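Local coordinates for phosphoserine phosphatase RsbX (Bacillus subtilis, PDB 3W41), which dephosphorylates the phosphoserine protein RsbS and so acts as a negative regulator of the general stress factor sigma-B, at residues Y15-E20 with M182-R187; K22-D27 with S48-N53. All coordinates share one frame; numbering follows the deposited sequence. Where two conformers were deposited one is given.

Both contacts pin down the loop between strands 10-17 and 27-33, and along the chain interaction 2 lies within the span that interaction 1 closes. Interaction 1 ties the start of the loop to the turn after helix 173-184; interaction 2 ties its end to the first turn of helix 49-65. Their centres are about 15 Å apart, yet they touch: N18 OD1 packs 3.2 Å from C25 CB, and Q16 CD 3.7 Å from C25 SG. A bound magnesium ion sits close by, about 9 Å from the side chain of K19 and about 7 Å from G26. D190 joins the two, hydrogen-bonded to K19 N and G26 N and salt-bridged to K22 NZ.

Interaction 1: residues Y15-E20 with M182-R187; sequences YQLNKE and MYTTSR
R187 reaches across to the backbone of N18, and its side chain makes both direct hydrogen bonds of the contact. From CB, which points toward the loop, CG stands between the backbone N and carbonyl carbon (chi1 75°), and the chain then runs extended to NE, which passes 3.7 Å from L17 CB. At the head group, R187 NE and NH2 grip the same oxygen, N18 O, side-on, each at 3.0 Å. The NH2 bond comes almost straight down the carbonyl, with a C=O...N angle of 169°, whereas NE sits well above the carbonyl plane; the oxygen itself lies in the plane of the guanidinium. R187 NH1 turns back and hydrogen-bonds to T184 O at 3.0 Å, which also takes the backbone N of R187 from the other face of its plane. With three N-H groups held, the head group is fixed in rotation. One flat face carries the methyl of L17, CD2 3.7 Å from R187 NH1, while a water over the other face bridges E20 N and R187 O. Two residues back from L17 on the strand, the Y15 ring leans obliquely on T184, Y15 CE2 3.8 Å from T184 CG2. T184 OG1 bonds back to K181 O. A type I beta turn, T184 to R187, thus joins helix 173-184 to the end of strand 10-17 and the following loop in the PPM-type phosphatase fold.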
loop_
_atom_site.group_PDB
_atom_site.type_symbol
_atom_site.label_atom_id
_atom_site.label_comp_id
_atom_site.label_asym_id
_atom_site.label_seq_id
_atom_site.Cartn_x
_atom_site.Cartn_y
_atom_site.Cartn_z
ATOM N N TYR A 15 -4.811 8.642 0.361
ATOM C CA TYR A 15 -4.835 9.641 1.406
ATOM C C TYR A 15 -3.492 9.659 2.101
ATOM O O TYR A 15 -2.940 8.590 2.456
ATOM C CB TYR A 15 -5.918 9.275 2.409
ATOM C CG TYR A 15 -6.250 10.330 3.449
ATOM C CD1 TYR A 15 -6.935 11.485 3.095
ATOM C CD2 TYR A 15 -5.909 10.161 4.789
ATOM C CE1 TYR A 15 -7.263 12.458 4.042
ATOM C CE2 TYR A 15 -6.241 11.125 5.755
ATOM C CZ TYR A 15 -6.916 12.271 5.367
ATOM O OH TYR A 15 -7.252 13.245 6.285
ATOM N N GLN A 16 -2.954 10.856 2.310
ATOM C CA GLN A 16 -1.699 10.944 3.039
ATOM C C GLN A 16 -1.705 12.181 3.887
ATOM O O GLN A 16 -2.035 13.260 3.403
ATOM C CB GLN A 16 -0.501 10.962 2.092
ATOM C CG GLN A 16 0.834 10.982 2.846
ATOM C CD GLN A 16 1.989 10.880 1.906
ATOM O OE1 GLN A 16 2.420 11.892 1.343
ATOM N NE2 GLN A 16 2.532 9.670 1.744
ATOM N N LEU A 17 -1.331 12.005 5.155
ATOM C CA LEU A 17 -1.230 13.101 6.114
ATOM C C LEU A 17 0.062 12.951 6.872
ATOM O O LEU A 17 0.342 11.884 7.409
ATOM C CB LEU A 17 -2.351 13.013 7.130
ATOM C CG LEU A 17 -3.477 14.030 7.246
ATOM C CD1 LEU A 17 -3.904 14.653 5.915
ATOM C CD2 LEU A 17 -4.630 13.348 8.003
ATOM N N ASN A 18 0.846 14.014 6.951
ATOM C CA ASN A 18 2.017 14.024 7.830
ATOM C C ASN A 18 1.596 14.004 9.283
ATOM O O ASN A 18 0.505 14.452 9.603
ATOM C CB ASN A 18 2.835 15.296 7.600
ATOM C CG ASN A 18 3.509 15.311 6.256
ATOM O OD1 ASN A 18 3.166 14.529 5.375
ATOM N ND2 ASN A 18 4.475 16.195 6.080
ATOM N N LYS A 19 2.448 13.494 10.159
ATOM C CA LYS A 19 2.270 13.728 11.581
ATOM C C LYS A 19 2.120 15.236 11.764
ATOM O O LYS A 19 2.804 16.031 11.132
ATOM C CB LYS A 19 3.512 13.255 12.318
ATOM C CG LYS A 19 3.408 13.358 13.841
ATOM C CD LYS A 19 4.689 12.880 14.472
ATOM C CE LYS A 19 4.613 12.986 15.983
ATOM N NZ LYS A 19 5.907 12.608 16.632
ATOM N N GLU A 20 1.184 15.645 12.619
ATOM C CA GLU A 20 0.977 17.086 12.812
ATOM C C GLU A 20 2.280 17.801 13.244
ATOM O O GLU A 20 2.993 17.319 14.135
ATOM C CB GLU A 20 -0.130 17.319 13.847
ATOM C CG GLU A 20 -0.617 18.769 13.904
ATOM C CD GLU A 20 -1.518 19.072 15.104
ATOM O OE1 GLU A 20 -2.419 18.267 15.424
ATOM O OE2 GLU A 20 -1.312 20.126 15.716
ATOM N N MET A 182 -12.007 9.466 11.733
ATOM C CA MET A 182 -11.835 9.542 13.188
ATOM C C MET A 182 -10.565 8.875 13.694
ATOM O O MET A 182 -10.103 9.152 14.794
ATOM C CB MET A 182 -13.042 8.975 13.927
ATOM C CG MET A 182 -13.390 7.542 13.575
ATOM S SD MET A 182 -14.583 6.943 14.778
ATOM C CE MET A 182 -15.375 5.599 13.912
ATOM N N TYR A 183 -10.010 7.988 12.889
ATOM C CA TYR A 183 -8.755 7.353 13.231
ATOM C C TYR A 183 -7.577 8.121 12.663
ATOM O O TYR A 183 -6.467 8.035 13.189
ATOM C CB TYR A 183 -8.773 5.894 12.780
ATOM C CG TYR A 183 -9.974 5.168 13.347
ATOM C CD1 TYR A 183 -10.114 4.993 14.727
ATOM C CD2 TYR A 183 -10.998 4.711 12.515
ATOM C CE1 TYR A 183 -11.228 4.354 15.261
ATOM C CE2 TYR A 183 -12.117 4.056 13.044
ATOM C CZ TYR A 183 -12.225 3.885 14.412
ATOM O OH TYR A 183 -13.325 3.244 14.940
ATOM N N THR A 184 -7.812 8.910 11.618
ATOM C CA THR A 184 -6.726 9.720 11.061
ATOM C C THR A 184 -6.433 10.905 11.972
ATOM O O THR A 184 -5.289 11.334 12.094
ATOM C CB THR A 184 -6.999 10.211 9.616
ATOM O OG1 THR A 184 -8.059 11.175 9.611
ATOM C CG2 THR A 184 -7.321 9.031 8.678
ATOM N N THR A 185 -7.475 11.395 12.632
ATOM C CA THR A 185 -7.360 12.538 13.528
ATOM C C THR A 185 -6.473 12.247 14.751
ATOM O O THR A 185 -5.818 13.155 15.279
ATOM C CB THR A 185 -8.770 13.059 13.943
ATOM O OG1 THR A 185 -8.666 14.401 14.425
ATOM C CG2 THR A 185 -9.418 12.174 15.016
ATOM N N SER A 186 -6.435 10.975 15.160
ATOM C CA SER A 186 -5.702 10.528 16.347
ATOM C C SER A 186 -4.317 9.958 16.027
ATOM O O SER A 186 -3.661 9.382 16.893
ATOM C CB SER A 186 -6.534 9.492 17.118
ATOM O OG SER A 186 -6.919 8.419 16.267
ATOM N N ARG A 187 -3.863 10.131 14.790
ATOM C CA ARG A 187 -2.542 9.624 14.408
ATOM C C ARG A 187 -1.424 10.287 15.227
ATOM O O ARG A 187 -1.555 11.436 15.664
ATOM C CB ARG A 187 -2.308 9.841 12.914
ATOM C CG ARG A 187 -2.005 11.271 12.559
ATOM C CD ARG A 187 -2.111 11.564 11.064
ATOM N NE ARG A 187 -1.745 12.952 10.820
ATOM C CZ ARG A 187 -2.528 13.998 11.082
ATOM N NH1 ARG A 187 -3.763 13.819 11.561
ATOM N NH2 ARG A 187 -2.077 15.223 10.848
HETATM O O HOH W 1 -0.357 13.926 14.230
#

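Interaction 2: residues K22-D27 with S48-N53; sequences KSICGD and SGSLAN
N53 and C25 make the direct polar link between loop and helix: N53 ND2 gives a hydrogen bond to C25 O at 2.9 Å, almost perfectly straight (175° at the hydrogen). The oxygen lies exactly in the amide plane. With CG anti to the backbone N (chi1 -177°), the asparagine swings its amide out to the loop, and its CB comes to 3.8 Å from I24 CG2, the two side chains crossing at about a right angle. Next to this the backbones come close, G26 CA only 4.5 Å from N53 CA. G26 is buried where the loop passes the helix, and its carbonyl is taken up by S56 OG one turn further along the helix.

Toward the start of the helix the backbones stand further apart, I24 CA 5.9 Å from G49 CA, and a water fills in between them, donating to both I24 O and G49 O, the latter at 2.8 Å. I24 itself still packs closely, spreading its two branches over the first turn: CG2 rests 3.7 Å from G49 O, and CD1 reaches out to S50 OG at 3.5 Å, where the serine is exposed. G49 has a positive phi, 62°, as the chain turns into the helix, and the bonds from A52 N and N53 N to G49 O are weak.

The arrangement joins the loop entering strand 27-33 to the strand-turn-helix connection that leads from strand 37-45 into helix 49-65, beside the magnesium site of this PPM-type (PP2C-like) phosphatase.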
loop_
_atom_site.group_PDB
_atom_site.type_symbol
_atom_site.label_atom_id
_atom_site.label_comp_id
_atom_site.label_asym_id
_atom_site.label_seq_id
_atom_site.Cartn_x
_atom_site.Cartn_y
_atom_site.Cartn_z
ATOM N N LYS A 22 4.949 18.084 11.441
ATOM C CA LYS A 22 6.106 17.470 10.747
ATOM C C LYS A 22 6.068 17.904 9.273
ATOM O O LYS A 22 5.093 17.627 8.567
ATOM C CB LYS A 22 5.990 15.941 10.890
ATOM C CG LYS A 22 7.213 15.087 10.499
ATOM C CD LYS A 22 6.903 13.580 10.641
ATOM C CE LYS A 22 8.079 12.728 10.154
ATOM N NZ LYS A 22 7.806 11.258 10.242
ATOM N N SER A 23 7.111 18.581 8.793
ATOM C CA SER A 23 7.117 19.028 7.398
ATOM C C SER A 23 7.495 17.934 6.401
ATOM O O SER A 23 7.004 17.947 5.265
ATOM C CB SER A 23 8.024 20.251 7.169
ATOM O OG SER A 23 9.301 20.023 7.695
ATOM N N ILE A 24 8.374 17.023 6.815
ATOM C CA ILE A 24 8.913 16.018 5.891
ATOM C C ILE A 24 8.238 14.689 6.157
ATOM O O ILE A 24 8.476 14.058 7.204
ATOM C CB ILE A 24 10.428 15.797 6.048
ATOM C CG1 ILE A 24 11.188 17.129 5.936
ATOM C CG2 ILE A 24 10.924 14.786 4.995
ATOM C CD1 ILE A 24 12.651 17.029 6.373
ATOM N N CYS A 25 7.438 14.246 5.199
ATOM C CA CYS A 25 6.763 12.954 5.330
ATOM C C CYS A 25 7.767 11.810 5.110
ATOM O O CYS A 25 8.528 11.853 4.162
ATOM C CB CYS A 25 5.646 12.859 4.309
ATOM S SG CYS A 25 4.546 11.439 4.543
ATOM N N GLY A 26 7.724 10.817 5.983
ATOM C CA GLY A 26 8.576 9.630 5.823
ATOM C C GLY A 26 7.953 8.513 5.004
ATOM O O GLY A 26 8.633 7.535 4.680
ATOM N N ASP A 27 6.673 8.652 4.681
ATOM C CA ASP A 27 5.955 7.658 3.856
ATOM C C ASP A 27 6.011 8.070 2.386
ATOM O O ASP A 27 6.114 9.273 2.078
ATOM C CB ASP A 27 4.454 7.639 4.200
ATOM C CG ASP A 27 4.082 7.015 5.562
ATOM O OD1 ASP A 27 4.941 6.546 6.342
ATOM O OD2 ASP A 27 2.824 7.003 5.858
ATOM N N SER A 48 13.916 9.161 10.913
ATOM C CA SER A 48 13.234 10.448 10.805
ATOM C C SER A 48 13.779 11.349 9.689
ATOM O O SER A 48 14.838 11.090 9.102
ATOM C CB SER A 48 13.353 11.205 12.141
ATOM O OG SER A 48 14.719 11.431 12.485
ATOM N N GLY A 49 13.084 12.438 9.454
ATOM C CA GLY A 49 13.563 13.522 8.599
ATOM C C GLY A 49 13.806 13.155 7.153
ATOM O O GLY A 49 13.147 12.268 6.588
ATOM N N SER A 50 14.780 13.810 6.537
ATOM C CA SER A 50 15.055 13.647 5.118
ATOM C C SER A 50 15.523 12.241 4.779
ATOM O O SER A 50 15.246 11.741 3.684
ATOM C CB SER A 50 16.097 14.666 4.653
ATOM O OG SER A 50 15.655 15.956 4.979
ATOM N N LEU A 51 16.226 11.601 5.703
ATOM C CA LEU A 51 16.787 10.297 5.421
ATOM C C LEU A 51 15.676 9.232 5.369
ATOM O O LEU A 51 15.751 8.309 4.557
ATOM C CB LEU A 51 17.907 9.973 6.415
ATOM C CG LEU A 51 19.162 10.855 6.164
ATOM C CD1 LEU A 51 20.247 10.618 7.198
ATOM C CD2 LEU A 51 19.755 10.686 4.767
ATOM N N ALA A 52 14.623 9.374 6.173
ATOM C CA ALA A 52 13.469 8.460 6.057
ATOM C C ALA A 52 12.797 8.633 4.705
ATOM O O ALA A 52 12.493 7.662 4.002
ATOM C CB ALA A 52 12.452 8.704 7.164
ATOM N N ASN A 53 12.585 9.880 4.325
ATOM C CA ASN A 53 12.024 10.189 3.030
ATOM C C ASN A 53 12.880 9.673 1.885
ATOM O O ASN A 53 12.356 9.125 0.920
ATOM C CB ASN A 53 11.791 11.708 2.917
ATOM C CG ASN A 53 11.143 12.089 1.610
ATOM O OD1 ASN A 53 11.796 12.216 0.594
ATOM N ND2 ASN A 53 9.834 12.249 1.635
HETATM O O HOH W 2 10.498 11.765 7.345
#